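Local coordinates for blue-light-activated histidine kinase 2 (Erythrobacter litoralis HTCC2594, PDB 4R38), which senses blue light through a flavin-binding LOV domain, the part described here, and acts as a histidine kinase involved in light-increased bacterial virulence, at residues L26-I31 and Y119-Q124; R82-V87 and M107-D112; E88-N93 and W102-M107. All blocks are in the same frame, centred on the assembly; numbering follows the deposited sequence.

In the fold
Interactions 1 and 3 pair strands of the antiparallel sheet of the PAS-fold LOV domain; interaction 2 joins the turn after helix 71-82 to it; all three touch the riboflavin. Interaction 1 joins strands 25-30 and 119-128, while interaction 3 pairs the hairpin strands 87-94, outermost on that side of the sheet, and 100-109. Neighbouring strands 119-128 and 100-109 connect them: Ile123 N is 2.9 Å from Leu106 O, and Val121 N is 2.8 Å from Gly108 O. Interaction 2 closes the end of the hairpin and shares Met107 with interaction 3. The centres of interactions 1 and 2 are about 9 Å apart. Cys61, the flavin-attachment cysteine, unattached here, lies about 5 Å from Gln124 and 6 Å from Asn93, side chain to side chain.

Interaction 1 of 3, residues L26-I31 and Y119-Q124; sequences LTIADI and YFVGIQ. With RBF (riboflavin), chain E.
One amide nitrogen, Gln124 NE2, is directed at both Thr27 and the flavin. It donates to Thr27 OG1 at 3.2 Å, nearly straight (166°) and with the acceptor in the amide plane, while the bonds to RBF O4 and RBF N5, each 3.4 Å, are weak. The side chain bends at chi2 (82°) to bring the amide across Thr27 at about a right angle, and Ser25 OG binds Gln124 OE1, which probably helps to fix the amide's rotation. Thr27 OG1 sits between its own backbone N and carbonyl carbon (chi1 61°), where it also makes a weak bond to Gly122 O and touches RBF C6 at 3.3 Å. Gly122, with no side chain, lets the strand backbone come close to the flavin near RBF C6 and C7M. This is the glutamine of the last strand of a LOV domain; in relatives its amide is thought to turn over when a cysteinyl-flavin bond forms, and Cys61 lies close by. The strands themselves run antiparallel, with Thr27-Gly122 and Ala29-Phe120 as hydrogen-bonded pairs; Ala29 N reaches Phe120 O at 2.8 Å. Beside them Ala29 CB meets the flavin methyl C7M at 3.9 Å, and Ile31 CD1 packs obliquely on Phe120 CD2 at 3.5 Å. On the other face of the sheet Val121 CG2 fits against Leu26 CG at 4.0 Å. There Asp30, salt-bridged to Arg118 and held by Ser32 and Gln33, lies obliquely against the Tyr119 ring.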
loop_
_atom_site.group_PDB
_atom_site.type_symbol
_atom_site.label_atom_id
_atom_site.label_comp_id
_atom_site.label_asym_id
_atom_site.label_seq_id
_atom_site.Cartn_x
_atom_site.Cartn_y
_atom_site.Cartn_z
ATOM N N LEU A 26 1.194 -4.254 -7.462
ATOM C CA LEU A 26 1.710 -4.984 -6.319
ATOM C C LEU A 26 2.824 -4.184 -5.672
ATOM O O LEU A 26 3.601 -3.520 -6.363
ATOM C CB LEU A 26 2.217 -6.348 -6.770
ATOM C CG LEU A 26 2.672 -7.311 -5.656
ATOM C CD1 LEU A 26 2.247 -8.736 -5.966
ATOM C CD2 LEU A 26 4.168 -7.210 -5.462
ATOM N N THR A 27 2.866 -4.244 -4.339
ATOM C CA THR A 27 3.839 -3.521 -3.536
ATOM C C THR A 27 4.323 -4.431 -2.418
ATOM O O THR A 27 3.592 -5.309 -1.960
ATOM C CB THR A 27 3.216 -2.292 -2.879
ATOM O OG1 THR A 27 2.145 -2.706 -2.018
ATOM C CG2 THR A 27 2.685 -1.304 -3.927
ATOM N N ILE A 28 5.568 -4.250 -1.987
ATOM C CA ILE A 28 6.085 -4.995 -0.853
ATOM C C ILE A 28 6.743 -3.953 0.034
ATOM O O ILE A 28 7.437 -3.086 -0.485
ATOM C CB ILE A 28 7.135 -6.037 -1.263
ATOM C CG1 ILE A 28 6.521 -7.109 -2.199
ATOM C CG2 ILE A 28 7.760 -6.726 -0.049
ATOM C CD1 ILE A 28 7.542 -7.988 -2.850
ATOM N N ALA A 29 6.510 -4.041 1.344
ATOM C CA ALA A 29 7.090 -3.109 2.319
ATOM C C ALA A 29 7.900 -3.880 3.334
ATOM O O ALA A 29 7.538 -4.986 3.678
ATOM C CB ALA A 29 6.003 -2.357 3.033
ATOM N N ASP A 30 8.988 -3.282 3.825
ATOM C CA ASP A 30 9.755 -3.879 4.903
ATOM C C ASP A 30 9.246 -3.218 6.177
ATOM O O ASP A 30 9.624 -2.078 6.492
ATOM C CB ASP A 30 11.250 -3.625 4.688
ATOM C CG ASP A 30 12.124 -4.324 5.739
ATOM O OD1 ASP A 30 11.614 -4.552 6.858
ATOM O OD2 ASP A 30 13.308 -4.656 5.450
ATOM N N ILE A 31 8.325 -3.886 6.868
ATOM C CA ILE A 31 7.664 -3.278 8.024
ATOM C C ILE A 31 8.497 -3.349 9.299
ATOM O O ILE A 31 8.055 -2.889 10.353
ATOM C CB ILE A 31 6.233 -3.850 8.276
ATOM C CG1 ILE A 31 6.264 -5.321 8.664
ATOM C CG2 ILE A 31 5.342 -3.595 7.035
ATOM C CD1 ILE A 31 4.998 -5.800 9.326
ATOM N N TYR A 119 8.102 -8.619 6.247
ATOM C CA TYR A 119 7.618 -8.077 4.992
ATOM C C TYR A 119 6.108 -8.188 4.857
ATOM O O TYR A 119 5.503 -9.182 5.262
ATOM C CB TYR A 119 8.253 -8.833 3.825
ATOM C CG TYR A 119 9.771 -8.763 3.780
ATOM C CD1 TYR A 119 10.424 -7.642 3.256
ATOM C CD2 TYR A 119 10.538 -9.792 4.291
ATOM C CE1 TYR A 119 11.824 -7.599 3.207
ATOM C CE2 TYR A 119 11.912 -9.756 4.243
ATOM C CZ TYR A 119 12.552 -8.647 3.721
ATOM O OH TYR A 119 13.937 -8.624 3.693
ATOM N N PHE A 120 5.535 -7.175 4.231
ATOM C CA PHE A 120 4.106 -7.147 3.947
ATOM C C PHE A 120 3.997 -6.974 2.456
ATOM O O PHE A 120 4.762 -6.226 1.859
ATOM C CB PHE A 120 3.427 -5.987 4.668
ATOM C CG PHE A 120 2.476 -6.408 5.764
ATOM C CD1 PHE A 120 1.145 -6.038 5.718
ATOM C CD2 PHE A 120 2.920 -7.153 6.837
ATOM C CE1 PHE A 120 0.275 -6.433 6.712
ATOM C CE2 PHE A 120 2.037 -7.552 7.837
ATOM C CZ PHE A 120 0.731 -7.179 7.773
ATOM N N VAL A 121 3.030 -7.663 1.862
ATOM C CA VAL A 121 2.718 -7.503 0.458
ATOM C C VAL A 121 1.294 -7.021 0.349
ATOM O O VAL A 121 0.445 -7.382 1.173
ATOM C CB VAL A 121 2.873 -8.853 -0.341
ATOM C CG1 VAL A 121 1.943 -9.939 0.192
ATOM C CG2 VAL A 121 2.629 -8.641 -1.839
ATOM N N GLY A 122 1.049 -6.178 -0.651
ATOM C CA GLY A 122 -0.269 -5.620 -0.906
ATOM C C GLY A 122 -0.550 -5.550 -2.402
ATOM O O GLY A 122 0.365 -5.337 -3.205
ATOM N N ILE A 123 -1.805 -5.768 -2.784
ATOM C CA ILE A 123 -2.236 -5.427 -4.131
ATOM C C ILE A 123 -3.256 -4.315 -4.041
ATOM O O ILE A 123 -3.963 -4.178 -3.029
ATOM C CB ILE A 123 -2.824 -6.619 -4.912
ATOM C CG1 ILE A 123 -4.044 -7.180 -4.187
ATOM C CG2 ILE A 123 -1.742 -7.661 -5.116
ATOM C CD1 ILE A 123 -4.763 -8.237 -4.988
ATOM N N GLN A 124 -3.271 -3.485 -5.083
ATOM C CA GLN A 124 -4.158 -2.358 -5.188
ATOM C C GLN A 124 -4.999 -2.507 -6.430
ATOM O O GLN A 124 -4.475 -2.750 -7.520
ATOM C CB GLN A 124 -3.372 -1.069 -5.338
ATOM C CG GLN A 124 -2.549 -0.736 -4.151
ATOM C CD GLN A 124 -1.217 -1.438 -4.082
ATOM O OE1 GLN A 124 -0.715 -1.975 -5.067
ATOM N NE2 GLN A 124 -0.617 -1.419 -2.892
HETATM N N1 RBF E . -2.150 2.862 1.893
HETATM C C2 RBF E . -2.762 3.542 0.888
HETATM O O2 RBF E . -3.361 4.573 1.131
HETATM N N3 RBF E . -2.705 3.050 -0.386
HETATM C C4 RBF E . -1.980 1.956 -0.705
HETATM O O4 RBF E . -1.938 1.529 -1.882
HETATM C C4A RBF E . -1.270 1.263 0.308
HETATM N N5 RBF E . -0.484 0.183 0.062
HETATM C C5A RBF E . 0.177 -0.429 1.059
HETATM C C6 RBF E . 0.992 -1.574 0.834
HETATM C C7 RBF E . 1.689 -2.196 1.868
HETATM C C7M RBF E . 2.540 -3.437 1.494
HETATM C C8 RBF E . 1.569 -1.704 3.167
HETATM C C8M RBF E . 2.267 -2.314 4.383
HETATM C C9 RBF E . 0.780 -0.614 3.408
HETATM C C9A RBF E . 0.057 0.055 2.377
HETATM N N10 RBF E . -0.701 1.177 2.667
HETATM C C10 RBF E . -1.387 1.798 1.633
HETATM C "C1'" RBF E . -0.921 1.673 4.026
HETATM C "C2'" RBF E . 0.012 2.768 4.531
HETATM O "O2'" RBF E . 1.273 2.498 4.071
HETATM C "C3'" RBF E . -0.017 2.779 6.056
HETATM O "O3'" RBF E . 0.499 1.574 6.549
HETATM C "C4'" RBF E . -1.434 2.944 6.597
HETATM O "O4'" RBF E . -2.008 4.149 6.161
HETATM C "C5'" RBF E . -1.438 2.914 8.120
HETATM O "O5'" RBF E . -0.608 3.943 8.631
#

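Interaction 2 of 3, residues R82-V87 and M107-D112; sequences RNCEEV and MGPLED. With RBF (riboflavin), chain E.
Met107, the partner of Val87, lays its sulfur over one face of the flavin's dimethylbenzene ring, with Met107 SD 3.4 Å from RBF C8, while Val87 packs on the methionine chain. The other ring of the contact, that of Pro109, turns its CG corner toward Cys84: Pro109 CG is 3.4 Å from Cys84 SG and 3.3 Å from Cys84 O. At the neighbouring corner, Pro109 CD faces the peptide carbon of Glu85, and Phe120 of strand 119-128 also touches the proline.

Val87 and Met107 lie side by side and point the same way, Val87 CG1 meeting Met107 CE at 3.5 Å. Met107 CG stands between its own N and carbonyl carbon (chi1 70°), and from there the chain extends straight to carry the sulfur over the flavin. Leu77 and Ile81 of helix 71-82 press on the same methionine. The two backbones form one antiparallel hydrogen-bonded pair: Val87 N to Met107 O and Met107 N to Val87 O, both 2.9 Å. Beyond this pair regular strand bonding stops, but the chains stay close: Glu86 CA makes a CA-H...O contact with Met107 O at 3.3 Å.

Cys84, with positive phi (45°), is the C-prime residue of a Schellman motif that ends helix 71-82, with Glu85 N bonded to Ala80 O and Cys84 N to Ile81 O. The turn delivers the chain from the helix to the edge strand of the PAS sheet. Cys84 SG is joined to Cys117 SG in a disulfide, which ties this turn covalently to the segment leading into strand 119-128. Hydrogen bonding across the contact is thus confined to backbone atoms; its side chains meet through sulfur and carbon, and the polarisable thioether gives the flavin face an apolar cover.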
loop_
_atom_site.group_PDB
_atom_site.type_symbol
_atom_site.label_atom_id
_atom_site.label_comp_id
_atom_site.label_asym_id
_atom_site.label_seq_id
_atom_site.Cartn_x
_atom_site.Cartn_y
_atom_site.Cartn_z
ATOM N N ARG A 82 0.550 -3.850 12.734
ATOM C CA ARG A 82 1.104 -4.067 14.073
ATOM C C ARG A 82 0.924 -5.515 14.548
ATOM O O ARG A 82 1.762 -6.047 15.278
ATOM C CB ARG A 82 0.459 -3.111 15.093
ATOM C CG ARG A 82 0.721 -1.603 14.861
ATOM C CD ARG A 82 0.371 -0.732 16.082
ATOM N NE ARG A 82 -1.059 -0.758 16.370
ATOM C CZ ARG A 82 -1.979 0.039 15.839
ATOM N NH1 ARG A 82 -1.660 1.018 14.998
ATOM N NH2 ARG A 82 -3.247 -0.138 16.169
ATOM N N ASN A 83 -0.167 -6.154 14.120
ATOM C CA ASN A 83 -0.504 -7.517 14.545
ATOM C C ASN A 83 -0.221 -8.569 13.490
ATOM O O ASN A 83 -0.686 -9.723 13.598
ATOM C CB ASN A 83 -1.983 -7.584 14.945
ATOM C CG ASN A 83 -2.266 -6.822 16.210
ATOM O OD1 ASN A 83 -1.986 -7.301 17.308
ATOM N ND2 ASN A 83 -2.815 -5.618 16.069
ATOM N N CYS A 84 0.555 -8.171 12.481
ATOM C CA CYS A 84 0.951 -9.043 11.371
ATOM C C CYS A 84 -0.233 -9.860 10.809
ATOM O O CYS A 84 -0.140 -11.082 10.628
ATOM C CB CYS A 84 2.114 -9.926 11.807
ATOM S SG CYS A 84 2.852 -10.865 10.433
ATOM N N GLU A 85 -1.328 -9.156 10.514
ATOM C CA GLU A 85 -2.593 -9.752 10.049
ATOM C C GLU A 85 -2.930 -9.348 8.618
ATOM O O GLU A 85 -2.533 -8.285 8.143
ATOM C CB GLU A 85 -3.764 -9.291 10.918
ATOM C CG GLU A 85 -3.756 -9.737 12.369
ATOM C CD GLU A 85 -4.923 -9.139 13.167
ATOM O OE1 GLU A 85 -5.570 -8.172 12.686
ATOM O OE2 GLU A 85 -5.189 -9.636 14.285
ATOM N N GLU A 86 -3.676 -10.206 7.923
ATOM C CA GLU A 86 -4.191 -9.844 6.616
ATOM C C GLU A 86 -5.284 -8.802 6.806
ATOM O O GLU A 86 -5.990 -8.819 7.812
ATOM C CB GLU A 86 -4.799 -11.073 5.905
ATOM C CG GLU A 86 -3.868 -12.223 5.651
ATOM C CD GLU A 86 -4.582 -13.359 4.917
ATOM O OE1 GLU A 86 -5.836 -13.356 4.911
ATOM O OE2 GLU A 86 -3.897 -14.235 4.339
ATOM N N VAL A 87 -5.436 -7.904 5.840
ATOM C CA VAL A 87 -6.499 -6.933 5.886
ATOM C C VAL A 87 -6.914 -6.500 4.484
ATOM O O VAL A 87 -6.116 -6.507 3.553
ATOM C CB VAL A 87 -6.040 -5.675 6.691
ATOM C CG1 VAL A 87 -4.919 -4.952 5.961
ATOM C CG2 VAL A 87 -7.197 -4.744 6.981
ATOM N N MET A 107 -3.857 -6.585 1.709
ATOM C CA MET A 107 -2.477 -6.804 2.070
ATOM C C MET A 107 -2.350 -7.706 3.274
ATOM O O MET A 107 -3.329 -8.059 3.924
ATOM C CB MET A 107 -1.790 -5.453 2.311
ATOM C CG MET A 107 -2.265 -4.785 3.550
ATOM S SD MET A 107 -1.388 -3.274 3.974
ATOM C CE MET A 107 -2.037 -2.912 5.602
ATOM N N GLY A 108 -1.122 -8.130 3.515
ATOM C CA GLY A 108 -0.826 -9.018 4.609
ATOM C C GLY A 108 0.621 -9.467 4.573
ATOM O O GLY A 108 1.399 -9.048 3.718
ATOM N N PRO A 109 0.987 -10.317 5.526
ATOM C CA PRO A 109 2.352 -10.833 5.606
ATOM C C PRO A 109 2.730 -11.528 4.308
ATOM O O PRO A 109 1.934 -12.314 3.756
ATOM C CB PRO A 109 2.274 -11.859 6.737
ATOM C CG PRO A 109 1.119 -11.432 7.554
ATOM C CD PRO A 109 0.128 -10.865 6.587
ATOM N N LEU A 110 3.922 -11.210 3.816
ATOM C CA LEU A 110 4.506 -11.904 2.668
ATOM C C LEU A 110 4.777 -13.365 2.972
ATOM O O LEU A 110 4.651 -14.214 2.094
ATOM C CB LEU A 110 5.820 -11.227 2.262
ATOM C CG LEU A 110 6.553 -11.765 1.035
ATOM C CD1 LEU A 110 5.680 -11.677 -0.208
ATOM C CD2 LEU A 110 7.851 -10.983 0.844
ATOM N N GLU A 111 5.160 -13.649 4.213
ATOM C CA GLU A 111 5.688 -14.956 4.598
ATOM C C GLU A 111 4.961 -15.487 5.818
ATOM O O GLU A 111 5.280 -15.120 6.947
ATOM C CB GLU A 111 7.181 -14.852 4.916
ATOM C CG GLU A 111 8.059 -14.554 3.715
ATOM C CD GLU A 111 9.515 -14.374 4.103
ATOM O OE1 GLU A 111 9.761 -13.737 5.147
ATOM O OE2 GLU A 111 10.407 -14.876 3.377
ATOM N N ASP A 112 4.011 -16.381 5.575
ATOM C CA ASP A 112 3.116 -16.890 6.606
ATOM C C ASP A 112 3.826 -17.376 7.873
ATOM O O ASP A 112 3.340 -17.154 8.981
ATOM C CB ASP A 112 2.290 -18.036 6.019
ATOM C CG ASP A 112 1.101 -18.396 6.879
ATOM O OD1 ASP A 112 0.393 -17.470 7.328
ATOM O OD2 ASP A 112 0.878 -19.606 7.107
HETATM N N1 RBF E . -2.150 2.862 1.893
HETATM C C2 RBF E . -2.762 3.542 0.888
HETATM O O2 RBF E . -3.361 4.573 1.131
HETATM N N3 RBF E . -2.705 3.050 -0.386
HETATM C C4 RBF E . -1.980 1.956 -0.705
HETATM O O4 RBF E . -1.938 1.529 -1.882
HETATM C C4A RBF E . -1.270 1.263 0.308
HETATM N N5 RBF E . -0.484 0.183 0.062
HETATM C C5A RBF E . 0.177 -0.429 1.059
HETATM C C6 RBF E . 0.992 -1.574 0.834
HETATM C C7 RBF E . 1.689 -2.196 1.868
HETATM C C7M RBF E . 2.540 -3.437 1.494
HETATM C C8 RBF E . 1.569 -1.704 3.167
HETATM C C8M RBF E . 2.267 -2.314 4.383
HETATM C C9 RBF E . 0.780 -0.614 3.408
HETATM C C9A RBF E . 0.057 0.055 2.377
HETATM N N10 RBF E . -0.701 1.177 2.667
HETATM C C10 RBF E . -1.387 1.798 1.633
HETATM C "C1'" RBF E . -0.921 1.673 4.026
HETATM C "C2'" RBF E . 0.012 2.768 4.531
HETATM O "O2'" RBF E . 1.273 2.498 4.071
HETATM C "C3'" RBF E . -0.017 2.779 6.056
HETATM O "O3'" RBF E . 0.499 1.574 6.549
HETATM C "C4'" RBF E . -1.434 2.944 6.597
HETATM O "O4'" RBF E . -2.008 4.149 6.161
HETATM C "C5'" RBF E . -1.438 2.914 8.120
HETATM O "O5'" RBF E . -0.608 3.943 8.631
#

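Interaction 3 of 3, residues E88-N93 and W102-M107; sequences EETIYN and WNHLLM. With RBF (riboflavin), chain E.
Two strands of a beta hairpin at the edge of the PAS sheet, 88-93 and 102-107, meet here and bear the polar end of the flavin pocket. Asn93 grips the pyrimidine edge: RBF N3 donates to Asn93 OD1 at 2.9 Å and Asn93 ND2 donates to RBF O2 at 2.9 Å. Asn103 comes in with its amide almost perpendicular (84°) to that of Asn93; Asn103 ND2 bonds Asn93 OD1 at 2.9 Å and, weakly, RBF O4. Leu105 covers the flavin face, Leu105 CD1 lying 3.4 Å from RBF N5.

The other face of the hairpin carries Tyr92, whose edge points at the face of the Trp102 six-membered ring in a T-shaped pair (centroids 5.0 Å, planes 79°). Thr90 CG2 touches the same indole. Further along, His104 NE2 gives its hydrogen to the anti lone pair of Glu88 OE2 at 2.6 Å, close to the imidazole plane, and Leu106 flanks the carboxylate. The glutamate chain reaches it extended, with CG anti to the backbone N (chi1 177°). The carboxylate so close to NE2 would probably favour a positively charged imidazole, while Asn93 OD1, taking two donors, is fixed as the acceptor and thereby sets which way its amide faces the flavin.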
loop_
_atom_site.group_PDB
_atom_site.type_symbol
_atom_site.label_atom_id
_atom_site.label_comp_id
_atom_site.label_asym_id
_atom_site.label_seq_id
_atom_site.Cartn_x
_atom_site.Cartn_y
_atom_site.Cartn_z
ATOM N N GLU A 88 -8.178 -6.120 4.364
ATOM C CA GLU A 88 -8.735 -5.624 3.123
ATOM C C GLU A 88 -9.552 -4.361 3.458
ATOM O O GLU A 88 -10.354 -4.380 4.382
ATOM C CB GLU A 88 -9.578 -6.755 2.518
ATOM C CG GLU A 88 -10.321 -6.439 1.254
ATOM C CD GLU A 88 -10.828 -7.717 0.579
ATOM O OE1 GLU A 88 -10.979 -8.748 1.271
ATOM O OE2 GLU A 88 -11.064 -7.693 -0.642
ATOM N N GLU A 89 -9.303 -3.260 2.740
ATOM C CA GLU A 89 -9.979 -1.976 2.942
ATOM C C GLU A 89 -10.066 -1.230 1.616
ATOM O O GLU A 89 -9.137 -1.281 0.812
ATOM C CB GLU A 89 -9.202 -1.064 3.911
ATOM C CG GLU A 89 -9.162 -1.504 5.361
ATOM C CD GLU A 89 -10.508 -1.396 6.049
ATOM O OE1 GLU A 89 -11.314 -0.506 5.677
ATOM O OE2 GLU A 89 -10.753 -2.210 6.970
ATOM N N THR A 90 -11.168 -0.510 1.406
ATOM C CA THR A 90 -11.266 0.434 0.300
ATOM C C THR A 90 -11.010 1.848 0.825
ATOM O O THR A 90 -11.751 2.339 1.666
ATOM C CB THR A 90 -12.631 0.341 -0.368
ATOM O OG1 THR A 90 -12.843 -1.014 -0.795
ATOM C CG2 THR A 90 -12.717 1.272 -1.572
ATOM N N ILE A 91 -9.963 2.489 0.314
ATOM C CA ILE A 91 -9.451 3.738 0.882
ATOM C C ILE A 91 -9.301 4.793 -0.230
ATOM O O ILE A 91 -8.968 4.473 -1.371
ATOM C CB ILE A 91 -8.108 3.464 1.599
ATOM C CG1 ILE A 91 -7.690 4.640 2.472
ATOM C CG2 ILE A 91 -7.020 3.056 0.579
ATOM C CD1 ILE A 91 -6.496 4.333 3.372
ATOM N N TYR A 92 -9.593 6.042 0.081
ATOM C CA TYR A 92 -9.457 7.116 -0.897
ATOM C C TYR A 92 -8.010 7.569 -1.028
ATOM O O TYR A 92 -7.363 7.935 -0.049
ATOM C CB TYR A 92 -10.344 8.303 -0.520
ATOM C CG TYR A 92 -10.665 9.213 -1.693
ATOM C CD1 TYR A 92 -11.679 8.889 -2.587
ATOM C CD2 TYR A 92 -9.952 10.389 -1.912
ATOM C CE1 TYR A 92 -11.985 9.718 -3.656
ATOM C CE2 TYR A 92 -10.243 11.217 -2.997
ATOM C CZ TYR A 92 -11.266 10.880 -3.851
ATOM O OH TYR A 92 -11.568 11.695 -4.923
ATOM N N ASN A 93 -7.521 7.546 -2.254
ATOM C CA ASN A 93 -6.134 7.846 -2.546
ATOM C C ASN A 93 -6.117 8.895 -3.641
ATOM O O ASN A 93 -7.162 9.209 -4.228
ATOM C CB ASN A 93 -5.372 6.616 -3.038
ATOM C CG ASN A 93 -4.817 5.699 -1.910
ATOM O OD1 ASN A 93 -4.189 4.691 -2.215
ATOM N ND2 ASN A 93 -5.047 6.052 -0.634
ATOM N N TRP A 102 -10.744 5.601 -5.608
ATOM C CA TRP A 102 -10.925 4.570 -4.601
ATOM C C TRP A 102 -9.963 3.399 -4.861
ATOM O O TRP A 102 -9.873 2.861 -5.965
ATOM C CB TRP A 102 -12.387 4.105 -4.547
ATOM C CG TRP A 102 -13.315 5.146 -3.960
ATOM C CD1 TRP A 102 -14.208 5.934 -4.639
ATOM C CD2 TRP A 102 -13.419 5.529 -2.578
ATOM N NE1 TRP A 102 -14.866 6.769 -3.768
ATOM C CE2 TRP A 102 -14.405 6.538 -2.496
ATOM C CE3 TRP A 102 -12.790 5.102 -1.405
ATOM C CZ2 TRP A 102 -14.764 7.133 -1.287
ATOM C CZ3 TRP A 102 -13.147 5.696 -0.203
ATOM C CH2 TRP A 102 -14.128 6.696 -0.153
ATOM N N ASN A 103 -9.206 3.045 -3.833
ATOM C CA ASN A 103 -8.207 2.004 -3.933
ATOM C C ASN A 103 -8.659 0.875 -3.032
ATOM O O ASN A 103 -8.774 1.048 -1.820
ATOM C CB ASN A 103 -6.863 2.566 -3.469
ATOM C CG ASN A 103 -5.709 1.566 -3.581
ATOM O OD1 ASN A 103 -5.887 0.338 -3.779
ATOM N ND2 ASN A 103 -4.509 2.084 -3.470
ATOM N N HIS A 104 -8.966 -0.270 -3.638
ATOM C CA HIS A 104 -9.296 -1.464 -2.881
ATOM C C HIS A 104 -7.988 -2.176 -2.630
ATOM O O HIS A 104 -7.411 -2.782 -3.522
ATOM C CB HIS A 104 -10.258 -2.356 -3.666
ATOM C CG HIS A 104 -10.794 -3.513 -2.879
ATOM N ND1 HIS A 104 -12.139 -3.787 -2.779
ATOM C CD2 HIS A 104 -10.157 -4.478 -2.175
ATOM C CE1 HIS A 104 -12.312 -4.857 -2.022
ATOM N NE2 HIS A 104 -11.126 -5.297 -1.645
ATOM N N LEU A 105 -7.526 -2.079 -1.395
ATOM C CA LEU A 105 -6.239 -2.600 -0.994
ATOM C C LEU A 105 -6.435 -3.925 -0.259
ATOM O O LEU A 105 -7.297 -4.042 0.611
ATOM C CB LEU A 105 -5.569 -1.567 -0.074
ATOM C CG LEU A 105 -4.227 -1.876 0.579
ATOM C CD1 LEU A 105 -3.078 -2.001 -0.413
ATOM C CD2 LEU A 105 -3.916 -0.769 1.600
ATOM N N LEU A 106 -5.660 -4.927 -0.640
ATOM C CA LEU A 106 -5.595 -6.191 0.078
ATOM C C LEU A 106 -4.151 -6.410 0.434
ATOM O O LEU A 106 -3.302 -6.458 -0.448
ATOM C CB LEU A 106 -6.047 -7.374 -0.784
ATOM C CG LEU A 106 -7.484 -7.338 -1.240
ATOM C CD1 LEU A 106 -7.585 -6.576 -2.542
ATOM C CD2 LEU A 106 -7.972 -8.765 -1.419
ATOM N N MET A 107 -3.857 -6.585 1.709
ATOM C CA MET A 107 -2.477 -6.804 2.070
ATOM C C MET A 107 -2.350 -7.706 3.274
ATOM O O MET A 107 -3.329 -8.059 3.924
ATOM C CB MET A 107 -1.790 -5.453 2.311
ATOM C CG MET A 107 -2.265 -4.785 3.550
ATOM S SD MET A 107 -1.388 -3.274 3.974
ATOM C CE MET A 107 -2.037 -2.912 5.602
HETATM N N1 RBF E . -2.150 2.862 1.893
HETATM C C2 RBF E . -2.762 3.542 0.888
HETATM O O2 RBF E . -3.361 4.573 1.131
HETATM N N3 RBF E . -2.705 3.050 -0.386
HETATM C C4 RBF E . -1.980 1.956 -0.705
HETATM O O4 RBF E . -1.938 1.529 -1.882
HETATM C C4A RBF E . -1.270 1.263 0.308
HETATM N N5 RBF E . -0.484 0.183 0.062
HETATM C C5A RBF E . 0.177 -0.429 1.059
HETATM C C6 RBF E . 0.992 -1.574 0.834
HETATM C C7 RBF E . 1.689 -2.196 1.868
HETATM C C7M RBF E . 2.540 -3.437 1.494
HETATM C C8 RBF E . 1.569 -1.704 3.167
HETATM C C8M RBF E . 2.267 -2.314 4.383
HETATM C C9 RBF E . 0.780 -0.614 3.408
HETATM C C9A RBF E . 0.057 0.055 2.377
HETATM N N10 RBF E . -0.701 1.177 2.667
HETATM C C10 RBF E . -1.387 1.798 1.633
HETATM C "C1'" RBF E . -0.921 1.673 4.026
HETATM C "C2'" RBF E . 0.012 2.768 4.531
HETATM O "O2'" RBF E . 1.273 2.498 4.071
HETATM C "C3'" RBF E . -0.017 2.779 6.056
HETATM O "O3'" RBF E . 0.499 1.574 6.549
HETATM C "C4'" RBF E . -1.434 2.944 6.597
HETATM O "O4'" RBF E . -2.008 4.149 6.161
HETATM C "C5'" RBF E . -1.438 2.914 8.120
HETATM O "O5'" RBF E . -0.608 3.943 8.631
#